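PDB 3L84: transketolase from Campylobacter jejuni, which belongs to the transketolase family of thiamine diphosphate-dependent enzymes, assembling as two chains that each combine two thiamine diphosphate-type domains with a C-terminal domain. Local coordinates for residues Ser26-Ala31 and Gly65-Ala70; Lys239-Lys244 and Glu248-His253; Pro508-Val513 and Ala517-Glu522; Glu563-Glu566 and Tyr572-Arg575. All coordinates share one frame; numbering follows the deposited sequence. Where two conformers were deposited one is given.

Overall arrangement
The four contacts form two pairs far apart in the chain. Interactions 1 and 2 lie in the thiamine diphosphate binding domain, their centres 13 Å apart, and meet through a backbone hydrogen bond, Ala-243 N to Gly-30 O, 3.0 Å, which ties the start of helix 30-42 to the turn in 239-244. Interactions 3 and 4, with centres 11 Å apart, belong to the C-terminal region and share two polar links: Tyr-572 OH lies 2.7 Å from Ala-517 O, and Arg-575 NH2 makes a 2.9 Å salt bridge with Glu-522 OE1. The centres of interactions 2 and 3 stand about 63 Å apart, on opposite sides of the chain's centre.

Interaction 1 of 4, residues Ser26-Ala31 and Gly65-Ala70; sequences SGHPGA and GGHASA
His-67 lays its CB over one face of the His-28 imidazole, 3.6 Å from the ring centroid and 9° off the normal, a CH-pi contact. With chi1 at 57°, the His-67 ring stands clear of that face; the two imidazole planes lie at 52°. The His-67 ring instead turns its edge to Ala-31, with CE1 4.0 Å from Ala-31 CB. The carbonyl of His-67 works through water: one molecule donates to His-67 O at 2.7 Å and to His-28 O at 2.9 Å, while a second donates to His-67 O at 3.1 Å and lies in the plane of the His-28 ring, 2.8 Å from ND1. These loops introduce helices 30-42 and 69-79 of the thiamine diphosphate binding domain, the second following strand 60-63, an outermost strand of the parallel sheet within this chain. His-256 meets His-28 edge-to-face, and Asp-449 of the second subunit packs on the same residue. Next along the chain, Ala-68 occupies the N-cap position, its CB 4.4 Å from Ala-31 CB, small methyls suiting the close backbones. In the first turn of helix 69-79, Ala-70 N donates to the first water at 3.0 Å.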
loop_
_atom_site.group_PDB
_atom_site.type_symbol
_atom_site.label_atom_id
_atom_site.label_comp_id
_atom_site.label_asym_id
_atom_site.label_seq_id
_atom_site.Cartn_x
_atom_site.Cartn_y
_atom_site.Cartn_z
ATOM N N SER A 26 21.666 18.032 9.548
ATOM C CA SER A 26 20.688 17.101 8.998
ATOM C C SER A 26 19.309 17.709 9.175
ATOM O O SER A 26 19.052 18.324 10.201
ATOM C CB SER A 26 20.725 15.772 9.765
ATOM O OG SER A 26 19.725 14.889 9.237
ATOM N N GLY A 27 18.447 17.545 8.175
ATOM C CA GLY A 27 17.081 17.952 8.288
ATOM C C GLY A 27 16.641 18.906 7.224
ATOM O O GLY A 27 17.325 19.104 6.235
ATOM N N HIS A 28 15.513 19.529 7.471
ATOM C CA HIS A 28 14.705 20.169 6.422
ATOM C C HIS A 28 14.349 21.574 6.818
ATOM O O HIS A 28 13.421 21.791 7.580
ATOM C CB HIS A 28 13.430 19.355 6.232
ATOM C CG HIS A 28 13.651 17.943 5.818
ATOM N ND1 HIS A 28 13.963 16.936 6.703
ATOM C CD2 HIS A 28 13.532 17.363 4.602
ATOM C CE1 HIS A 28 14.047 15.797 6.036
ATOM N NE2 HIS A 28 13.798 16.037 4.753
ATOM N N PRO A 29 15.137 22.553 6.372
ATOM C CA PRO A 29 14.907 23.938 6.824
ATOM C C PRO A 29 14.011 24.778 5.911
ATOM O O PRO A 29 13.473 25.811 6.357
ATOM C CB PRO A 29 16.319 24.520 6.814
ATOM C CG PRO A 29 16.974 23.799 5.699
ATOM C CD PRO A 29 16.416 22.409 5.661
ATOM N N GLY A 30 13.868 24.370 4.651
ATOM C CA GLY A 30 13.179 25.207 3.671
ATOM C C GLY A 30 11.714 25.421 3.949
ATOM O O GLY A 30 11.234 26.559 3.903
ATOM N N ALA A 31 11.007 24.333 4.212
ATOM C CA ALA A 31 9.586 24.457 4.573
ATOM C C ALA A 31 9.325 25.207 5.887
ATOM O O ALA A 31 8.425 26.034 5.934
ATOM C CB ALA A 31 8.866 23.101 4.510
ATOM N N GLY A 65 3.417 17.196 6.515
ATOM C CA GLY A 65 4.798 17.136 6.093
ATOM C C GLY A 65 5.640 17.062 7.350
ATOM O O GLY A 65 6.107 18.091 7.856
ATOM N N GLY A 66 5.845 15.854 7.862
ATOM C CA GLY A 66 6.581 15.660 9.125
ATOM C C GLY A 66 8.014 16.113 8.999
ATOM O O GLY A 66 8.664 16.383 10.006
ATOM N N HIS A 67 8.512 16.221 7.778
ATOM C CA HIS A 67 9.839 16.778 7.532
ATOM C C HIS A 67 10.010 18.161 8.115
ATOM O O HIS A 67 11.146 18.525 8.394
ATOM C CB HIS A 67 10.216 16.752 6.049
ATOM C CG HIS A 67 9.250 17.460 5.177
ATOM N ND1 HIS A 67 9.328 18.802 4.883
ATOM C CD2 HIS A 67 8.130 17.005 4.581
ATOM C CE1 HIS A 67 8.313 19.127 4.091
ATOM N NE2 HIS A 67 7.555 18.057 3.921
ATOM N N ALA A 68 8.927 18.921 8.299
ATOM C CA ALA A 68 8.981 20.252 8.883
ATOM C C ALA A 68 8.970 20.253 10.422
ATOM O O ALA A 68 8.618 21.261 11.063
ATOM C CB ALA A 68 7.840 21.120 8.287
ATOM N N SER A 69 9.381 19.134 10.997
ATOM C CA SER A 69 9.459 18.938 12.432
ATOM C C SER A 69 10.165 20.058 13.183
ATOM O O SER A 69 9.743 20.387 14.277
ATOM C CB SER A 69 10.144 17.606 12.703
ATOM O OG SER A 69 11.415 17.598 12.104
ATOM N N ALA A 70 11.233 20.642 12.629
ATOM C CA ALA A 70 11.926 21.666 13.387
ATOM C C ALA A 70 11.012 22.851 13.702
ATOM O O ALA A 70 11.097 23.478 14.753
ATOM C CB ALA A 70 13.177 22.148 12.622
HETATM O O HOH W 1 12.396 20.408 9.907
HETATM O O HOH W 2 13.952 17.608 9.450
#

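Interaction 2 of 4, residues Lys239-Lys244 and Glu248-His253; sequences KTTIAK and ELEGSH
Two type II beta turns, Thr-241 to Lys-244 and Leu-249 to Ser-252, face each other in the connection from strand 234-239 to helix 262-272. They are joined by one nearly straight bond: Gly-251 N donates to Ile-242 O at 2.9 Å with an N-H...O angle of 174°. The same oxygen receives a CA-H...O contact from Glu-250 CA at 3.5 Å. Gly-251 holds the third position of its turn at a positive phi of 79°, which glycine adopts easily. Ala-243, at the matching place, also has a positive phi (61°), less easily adopted with a side chain; its single methyl keeps the cost small, CB sitting 3.5 Å from Leu-249 O. Thr-241 CG2, anti to the backbone N, reaches to 3.7 Å from Gly-251 N and also touches Glu-250 CB, while Ile-242 CG2 meets Ser-252 O at 3.6 Å. Glu-250 CG lies against the Ala-243 carbonyl oxygen, and Glu-250 OE2 is hydrogen-bonded by Gly-245 N. That carboxylate and Lys-244 are too far apart for a salt bridge; a water spans them, accepting from Lys-244 NZ at 2.9 Å and donating to Glu-250 OE2 at 2.7 Å. Positive phi at the third residue is typical of type II turns.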
loop_
_atom_site.group_PDB
_atom_site.type_symbol
_atom_site.label_atom_id
_atom_site.label_comp_id
_atom_site.label_asym_id
_atom_site.label_seq_id
_atom_site.Cartn_x
_atom_site.Cartn_y
_atom_site.Cartn_z
ATOM N N LYS A 239 0.410 30.628 -1.180
ATOM C CA LYS A 239 1.601 30.710 -2.015
ATOM C C LYS A 239 2.779 31.182 -1.174
ATOM O O LYS A 239 2.718 32.245 -0.565
ATOM C CB LYS A 239 1.350 31.654 -3.169
ATOM C CG LYS A 239 2.455 31.626 -4.204
ATOM C CD LYS A 239 2.017 32.270 -5.522
ATOM C CE LYS A 239 3.170 32.296 -6.506
ATOM N NZ LYS A 239 4.345 33.029 -5.937
ATOM N N THR A 240 3.848 30.393 -1.126
ATOM C CA THR A 240 5.006 30.716 -0.296
ATOM C C THR A 240 6.270 30.525 -1.116
ATOM O O THR A 240 6.285 29.971 -2.241
ATOM C CB THR A 240 5.128 29.853 0.976
ATOM O OG1 THR A 240 5.456 28.526 0.578
ATOM C CG2 THR A 240 3.890 29.867 1.773
ATOM N N THR A 241 7.341 31.107 -0.578
ATOM C CA THR A 241 8.681 30.953 -1.107
ATOM C C THR A 241 9.406 29.978 -0.177
ATOM O O THR A 241 9.552 30.244 1.019
ATOM C CB THR A 241 9.399 32.295 -1.130
ATOM O OG1 THR A 241 8.723 33.166 -2.066
ATOM C CG2 THR A 241 10.841 32.125 -1.543
ATOM N N ILE A 242 9.861 28.853 -0.699
ATOM C CA ILE A 242 10.624 27.937 0.134
ATOM C C ILE A 242 11.902 28.670 0.585
ATOM O O ILE A 242 12.474 29.460 -0.144
ATOM C CB ILE A 242 10.933 26.599 -0.554
ATOM C CG1 ILE A 242 11.338 25.562 0.501
ATOM C CG2 ILE A 242 11.991 26.722 -1.672
ATOM C CD1 ILE A 242 11.522 24.158 -0.071
ATOM N N ALA A 243 12.264 28.457 1.844
ATOM C CA ALA A 243 13.431 29.123 2.436
ATOM C C ALA A 243 13.290 30.652 2.437
ATOM O O ALA A 243 14.261 31.402 2.363
ATOM C CB ALA A 243 14.724 28.665 1.764
ATOM N N LYS A 244 12.054 31.116 2.525
ATOM C CA LYS A 244 11.798 32.563 2.660
ATOM C C LYS A 244 12.649 33.168 3.762
ATOM O O LYS A 244 12.682 32.663 4.881
ATOM C CB LYS A 244 10.322 32.824 2.944
ATOM C CG LYS A 244 9.931 34.306 3.131
ATOM C CD LYS A 244 9.963 35.117 1.827
ATOM C CE LYS A 244 9.455 36.507 2.048
ATOM N NZ LYS A 244 9.518 37.316 0.787
ATOM N N GLU A 248 20.035 33.704 -0.960
ATOM C CA GLU A 248 20.338 32.958 -2.191
ATOM C C GLU A 248 19.671 31.585 -2.282
ATOM O O GLU A 248 19.573 30.993 -3.364
ATOM C CB GLU A 248 21.846 32.796 -2.352
ATOM C CG GLU A 248 22.584 34.098 -2.513
ATOM C CD GLU A 248 24.068 33.883 -2.770
ATOM O OE1 GLU A 248 24.577 32.793 -2.412
ATOM O OE2 GLU A 248 24.720 34.802 -3.327
ATOM N N LEU A 249 19.182 31.097 -1.154
ATOM C CA LEU A 249 18.442 29.823 -1.131
ATOM C C LEU A 249 16.938 29.979 -1.261
ATOM O O LEU A 249 16.234 28.974 -1.361
ATOM C CB LEU A 249 18.797 28.981 0.104
ATOM C CG LEU A 249 20.188 28.350 0.021
ATOM C CD1 LEU A 249 20.454 27.560 1.276
ATOM C CD2 LEU A 249 20.312 27.452 -1.203
ATOM N N GLU A 250 16.428 31.211 -1.315
ATOM C CA GLU A 250 15.004 31.403 -1.545
ATOM C C GLU A 250 14.593 30.752 -2.841
ATOM O O GLU A 250 15.193 30.989 -3.899
ATOM C CB GLU A 250 14.609 32.872 -1.603
ATOM C CG GLU A 250 14.550 33.554 -0.261
ATOM C CD GLU A 250 13.785 34.876 -0.255
ATOM O OE1 GLU A 250 13.411 35.432 -1.333
ATOM O OE2 GLU A 250 13.582 35.404 0.851
ATOM N N GLY A 251 13.536 29.949 -2.779
ATOM C CA GLY A 251 13.003 29.316 -3.970
ATOM C C GLY A 251 13.795 28.110 -4.420
ATOM O O GLY A 251 13.453 27.504 -5.435
ATOM N N SER A 252 14.843 27.733 -3.700
ATOM C CA SER A 252 15.700 26.637 -4.153
ATOM C C SER A 252 15.234 25.287 -3.624
ATOM O O SER A 252 15.074 25.104 -2.421
ATOM C CB SER A 252 17.128 26.853 -3.678
ATOM O OG SER A 252 17.935 25.739 -4.059
ATOM N N HIS A 253 15.091 24.314 -4.516
ATOM C CA HIS A 253 14.703 22.960 -4.105
ATOM C C HIS A 253 15.761 22.378 -3.167
ATOM O O HIS A 253 15.445 21.510 -2.358
ATOM C CB HIS A 253 14.495 22.057 -5.334
ATOM C CG HIS A 253 15.762 21.721 -6.049
ATOM N ND1 HIS A 253 16.217 22.447 -7.129
ATOM C CD2 HIS A 253 16.687 20.751 -5.832
ATOM C CE1 HIS A 253 17.354 21.927 -7.563
ATOM N NE2 HIS A 253 17.660 20.894 -6.796
HETATM O O HOH W 3 12.391 37.762 1.141
#

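Interaction 3 of 4, residues Pro508-Val513 and Ala517-Glu522; sequences PVFGDV and AYLLKE
A classic beta bulge sets this contact apart: Val-509 and Phe-510 both face the single residue Leu-519. Val-509 N donates to Leu-519 O at 2.9 Å, and Leu-519 N returns a bond to Phe-510 O, also 2.9 Å. The Leu-519 side chain closes up against the bulge, its CD1 4.1 Å from Phe-510 CB. A single antiparallel bridge, Phe-510 with Leu-519, lays the loop along strand 518-521, an outermost strand of the mixed sheet of the C-terminal domain within this chain, where the strand's other neighbour is 554-558. Gly-511 continues the loop at a positive phi of 75°, close over Tyr-518 CB, a place that suits the lack of a side chain. A chi1 of 65° tucks the Tyr-518 ring in among Pro-508, Asp-512 and Val-513. Pro-508 CB rests obliquely on it, 3.6 Å from Tyr-518 CD1, with Pro-508 CG near by, and Val-513, lying alongside and pointing the same way, brings CG2 to 3.9 Å from Tyr-518 CE2. Tyr-518 OH is hydrogen-bonded to Glu-478 of helix 476-488. Asp-512 takes Val-513 N on the anti side of OD1 at 2.8 Å, the same oxygen that makes a salt bridge with Lys-481.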
loop_
_atom_site.group_PDB
_atom_site.type_symbol
_atom_site.label_atom_id
_atom_site.label_comp_id
_atom_site.label_asym_id
_atom_site.label_seq_id
_atom_site.Cartn_x
_atom_site.Cartn_y
_atom_site.Cartn_z
ATOM N N PRO A 508 -8.143 -26.663 25.281
ATOM C CA PRO A 508 -6.695 -26.775 25.424
ATOM C C PRO A 508 -6.287 -27.876 26.420
ATOM O O PRO A 508 -6.947 -28.075 27.455
ATOM C CB PRO A 508 -6.291 -25.405 25.963
ATOM C CG PRO A 508 -7.391 -24.500 25.543
ATOM C CD PRO A 508 -8.619 -25.301 25.602
ATOM N N VAL A 509 -5.218 -28.601 26.109
ATOM C CA VAL A 509 -4.550 -29.567 26.983
ATOM C C VAL A 509 -3.514 -28.899 27.897
ATOM O O VAL A 509 -3.349 -29.247 29.057
ATOM C CB VAL A 509 -3.833 -30.646 26.122
ATOM C CG1 VAL A 509 -2.978 -31.560 26.975
ATOM C CG2 VAL A 509 -4.857 -31.434 25.302
ATOM N N PHE A 510 -2.766 -27.957 27.350
ATOM C CA PHE A 510 -1.724 -27.268 28.099
ATOM C C PHE A 510 -1.503 -25.925 27.406
ATOM O O PHE A 510 -1.395 -25.866 26.191
ATOM C CB PHE A 510 -0.416 -28.080 28.170
ATOM C CG PHE A 510 0.703 -27.309 28.790
ATOM C CD1 PHE A 510 0.738 -27.100 30.152
ATOM C CD2 PHE A 510 1.664 -26.723 28.011
ATOM C CE1 PHE A 510 1.755 -26.336 30.727
ATOM C CE2 PHE A 510 2.685 -25.990 28.579
ATOM C CZ PHE A 510 2.718 -25.792 29.913
ATOM N N GLY A 511 -1.454 -24.851 28.189
ATOM C CA GLY A 511 -1.372 -23.506 27.670
ATOM C C GLY A 511 -2.673 -22.989 27.100
ATOM O O GLY A 511 -3.707 -23.689 27.137
ATOM N N ASP A 512 -2.687 -21.761 26.587
ATOM C CA ASP A 512 -3.900 -21.236 25.991
ATOM C C ASP A 512 -3.514 -20.167 24.959
ATOM O O ASP A 512 -2.336 -19.902 24.711
ATOM C CB ASP A 512 -4.879 -20.699 27.077
ATOM C CG ASP A 512 -6.351 -20.877 26.694
ATOM O OD1 ASP A 512 -6.702 -20.903 25.519
ATOM O OD2 ASP A 512 -7.152 -21.028 27.661
ATOM N N VAL A 513 -4.510 -19.491 24.423
ATOM C CA VAL A 513 -4.312 -18.469 23.409
ATOM C C VAL A 513 -3.396 -17.364 23.912
ATOM O O VAL A 513 -2.583 -16.851 23.129
ATOM C CB VAL A 513 -5.683 -17.917 22.950
ATOM C CG1 VAL A 513 -5.531 -16.744 21.974
ATOM C CG2 VAL A 513 -6.536 -19.033 22.276
ATOM N N ALA A 517 0.821 -19.867 21.260
ATOM C CA ALA A 517 0.630 -21.246 20.807
ATOM C C ALA A 517 0.351 -22.087 22.025
ATOM O O ALA A 517 0.848 -21.765 23.120
ATOM C CB ALA A 517 1.872 -21.773 20.070
ATOM N N TYR A 518 -0.426 -23.163 21.873
ATOM C CA TYR A 518 -0.739 -24.051 22.998
ATOM C C TYR A 518 -1.004 -25.451 22.463
ATOM O O TYR A 518 -1.208 -25.638 21.250
ATOM C CB TYR A 518 -1.935 -23.504 23.803
ATOM C CG TYR A 518 -3.235 -23.472 23.057
ATOM C CD1 TYR A 518 -4.148 -24.491 23.206
ATOM C CD2 TYR A 518 -3.579 -22.415 22.226
ATOM C CE1 TYR A 518 -5.351 -24.493 22.509
ATOM C CE2 TYR A 518 -4.764 -22.416 21.548
ATOM C CZ TYR A 518 -5.671 -23.434 21.709
ATOM O OH TYR A 518 -6.881 -23.464 21.062
ATOM N N LEU A 519 -1.018 -26.423 23.365
ATOM C CA LEU A 519 -1.252 -27.814 22.958
ATOM C C LEU A 519 -2.740 -28.166 22.909
ATOM O O LEU A 519 -3.453 -27.949 23.882
ATOM C CB LEU A 519 -0.537 -28.786 23.914
ATOM C CG LEU A 519 0.967 -28.945 23.731
ATOM C CD1 LEU A 519 1.568 -29.639 24.925
ATOM C CD2 LEU A 519 1.262 -29.730 22.440
ATOM N N LEU A 520 -3.186 -28.721 21.782
ATOM C CA LEU A 520 -4.515 -29.342 21.623
ATOM C C LEU A 520 -4.440 -30.846 21.837
ATOM O O LEU A 520 -5.446 -31.484 22.149
ATOM C CB LEU A 520 -5.084 -29.115 20.200
ATOM C CG LEU A 520 -5.508 -27.711 19.943
ATOM C CD1 LEU A 520 -5.824 -27.548 18.476
ATOM C CD2 LEU A 520 -6.727 -27.357 20.791
ATOM N N LYS A 521 -3.268 -31.430 21.597
ATOM C CA LYS A 521 -3.069 -32.876 21.733
ATOM C C LYS A 521 -1.654 -33.062 22.174
ATOM O O LYS A 521 -0.745 -32.426 21.623
ATOM C CB LYS A 521 -3.329 -33.600 20.402
ATOM C CG LYS A 521 -3.166 -35.101 20.429
ATOM C CD LYS A 521 -3.482 -35.647 19.043
ATOM C CE LYS A 521 -3.217 -37.117 18.885
ATOM N NZ LYS A 521 -3.990 -37.593 17.695
ATOM N N GLU A 522 -1.455 -33.889 23.191
ATOM C CA GLU A 522 -0.125 -34.141 23.739
ATOM C C GLU A 522 0.039 -35.620 23.936
ATOM O O GLU A 522 -0.803 -36.252 24.562
ATOM C CB GLU A 522 0.077 -33.419 25.067
ATOM C CG GLU A 522 1.511 -33.484 25.653
ATOM C CD GLU A 522 1.747 -32.605 26.861
ATOM O OE1 GLU A 522 0.794 -32.339 27.619
ATOM O OE2 GLU A 522 2.904 -32.201 27.081
#

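Interaction 4 of 4, residues Glu563-Glu566 and Tyr572-Arg575; sequences ELFE and YQER
This is a helix-to-helix contact in the C-terminal domain, between the short helices 562-566 and 570-576 of the connection joining parallel strands 554-558 and 580-584, a beta-alpha-beta crossover that passes over strand 528-532. Phe-565, with CG anti to the backbone N (chi1 -169°), brings its ring up to the second helix, where Phe-565 CE1 comes to 3.8 Å from Gln-573 CG. The approach is oblique, the phenyl and amide planes standing 63° apart. Phe-565 CE1 also reaches the edge of the Tyr-572 ring, near its plane, 4.1 Å from Tyr-572 CE2. Phe-595 also meets the Phe-565 ring. Glutamine suits its position because it serves both needs: its aliphatic CG lies against the phenyl ring, and the extended chain carries the polar end on to the other helix. There Gln-573 NE2 donates to Phe-565 O at 3.0 Å, the oxygen lying in the amide plane although the donor is tilted 29° from the carbonyl plane. The Glu-566 carboxylate makes a salt bridge with Lys-594, and the residue packs on Asn-590 of the second subunit. A water accepts from Gln-573 NE2 at 2.9 Å and donates to Glu-566 O at 3.1 Å.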
loop_
_atom_site.group_PDB
_atom_site.type_symbol
_atom_site.label_atom_id
_atom_site.label_comp_id
_atom_site.label_asym_id
_atom_site.label_seq_id
_atom_site.Cartn_x
_atom_site.Cartn_y
_atom_site.Cartn_z
ATOM N N GLU A 563 3.483 -13.851 17.348
ATOM C CA GLU A 563 4.211 -12.853 18.136
ATOM C C GLU A 563 4.148 -13.151 19.629
ATOM O O GLU A 563 5.130 -12.974 20.346
ATOM C CB GLU A 563 3.679 -11.455 17.863
ATOM C CG GLU A 563 3.846 -11.041 16.425
ATOM C CD GLU A 563 2.633 -11.271 15.511
ATOM O OE1 GLU A 563 1.764 -12.133 15.807
ATOM O OE2 GLU A 563 2.500 -10.492 14.541
ATOM N N LEU A 564 2.997 -13.611 20.117
ATOM C CA LEU A 564 2.907 -13.980 21.515
ATOM C C LEU A 564 3.708 -15.218 21.805
ATOM O O LEU A 564 4.322 -15.315 22.868
ATOM C CB LEU A 564 1.453 -14.189 21.976
ATOM C CG LEU A 564 0.601 -12.951 22.063
ATOM C CD1 LEU A 564 -0.852 -13.343 22.403
ATOM C CD2 LEU A 564 1.163 -11.966 23.049
ATOM N N PHE A 565 3.741 -16.168 20.884
ATOM C CA PHE A 565 4.530 -17.379 21.091
ATOM C C PHE A 565 6.018 -17.056 21.242
ATOM O O PHE A 565 6.739 -17.672 22.046
ATOM C CB PHE A 565 4.262 -18.420 19.984
ATOM C CG PHE A 565 4.822 -19.769 20.254
ATOM C CD1 PHE A 565 4.818 -20.330 21.525
ATOM C CD2 PHE A 565 5.277 -20.534 19.190
ATOM C CE1 PHE A 565 5.325 -21.591 21.737
ATOM C CE2 PHE A 565 5.757 -21.813 19.405
ATOM C CZ PHE A 565 5.794 -22.350 20.671
ATOM N N GLU A 566 6.494 -16.093 20.460
ATOM C CA GLU A 566 7.884 -15.636 20.516
ATOM C C GLU A 566 8.268 -15.122 21.908
ATOM O O GLU A 566 9.456 -15.090 22.230
ATOM C CB GLU A 566 8.158 -14.533 19.488
ATOM C CG GLU A 566 8.085 -14.963 18.056
ATOM C CD GLU A 566 8.418 -13.837 17.107
ATOM O OE1 GLU A 566 7.540 -12.970 16.827
ATOM O OE2 GLU A 566 9.568 -13.792 16.620
ATOM N N TYR A 572 8.320 -23.438 28.294
ATOM C CA TYR A 572 7.008 -23.538 27.674
ATOM C C TYR A 572 7.137 -24.015 26.208
ATOM O O TYR A 572 6.474 -24.962 25.771
ATOM C CB TYR A 572 6.304 -22.179 27.749
ATOM C CG TYR A 572 4.920 -22.253 27.164
ATOM C CD1 TYR A 572 3.848 -22.685 27.926
ATOM C CD2 TYR A 572 4.680 -21.912 25.860
ATOM C CE1 TYR A 572 2.613 -22.817 27.401
ATOM C CE2 TYR A 572 3.412 -22.034 25.299
ATOM C CZ TYR A 572 2.386 -22.493 26.097
ATOM O OH TYR A 572 1.117 -22.656 25.615
ATOM N N GLN A 573 8.029 -23.380 25.462
ATOM C CA GLN A 573 8.208 -23.728 24.051
ATOM C C GLN A 573 8.642 -25.183 23.916
ATOM O O GLN A 573 8.161 -25.884 23.028
ATOM C CB GLN A 573 9.236 -22.806 23.374
ATOM C CG GLN A 573 8.790 -21.316 23.317
ATOM C CD GLN A 573 9.780 -20.389 22.666
ATOM O OE1 GLN A 573 10.941 -20.708 22.562
ATOM N NE2 GLN A 573 9.325 -19.208 22.233
ATOM N N GLU A 574 9.531 -25.620 24.798
ATOM C CA GLU A 574 10.064 -26.979 24.739
ATOM C C GLU A 574 9.025 -28.032 25.073
ATOM O O GLU A 574 9.108 -29.170 24.570
ATOM C CB GLU A 574 11.277 -27.130 25.671
ATOM C CG GLU A 574 12.472 -26.406 25.139
ATOM C CD GLU A 574 13.704 -26.521 26.009
ATOM O OE1 GLU A 574 13.603 -27.022 27.156
ATOM O OE2 GLU A 574 14.774 -26.083 25.531
ATOM N N ARG A 575 8.071 -27.708 25.935
ATOM C CA ARG A 575 6.982 -28.630 26.180
ATOM C C ARG A 575 6.132 -28.816 24.929
ATOM O O ARG A 575 5.723 -29.929 24.613
ATOM C CB ARG A 575 6.110 -28.182 27.329
ATOM C CG ARG A 575 4.990 -29.166 27.563
ATOM C CD ARG A 575 4.519 -29.235 28.977
ATOM N NE ARG A 575 3.334 -30.073 29.031
ATOM C CZ ARG A 575 2.546 -30.164 30.087
ATOM N NH1 ARG A 575 2.838 -29.487 31.193
ATOM N NH2 ARG A 575 1.452 -30.915 30.021
HETATM O O HOH W 4 10.937 -17.324 20.744
#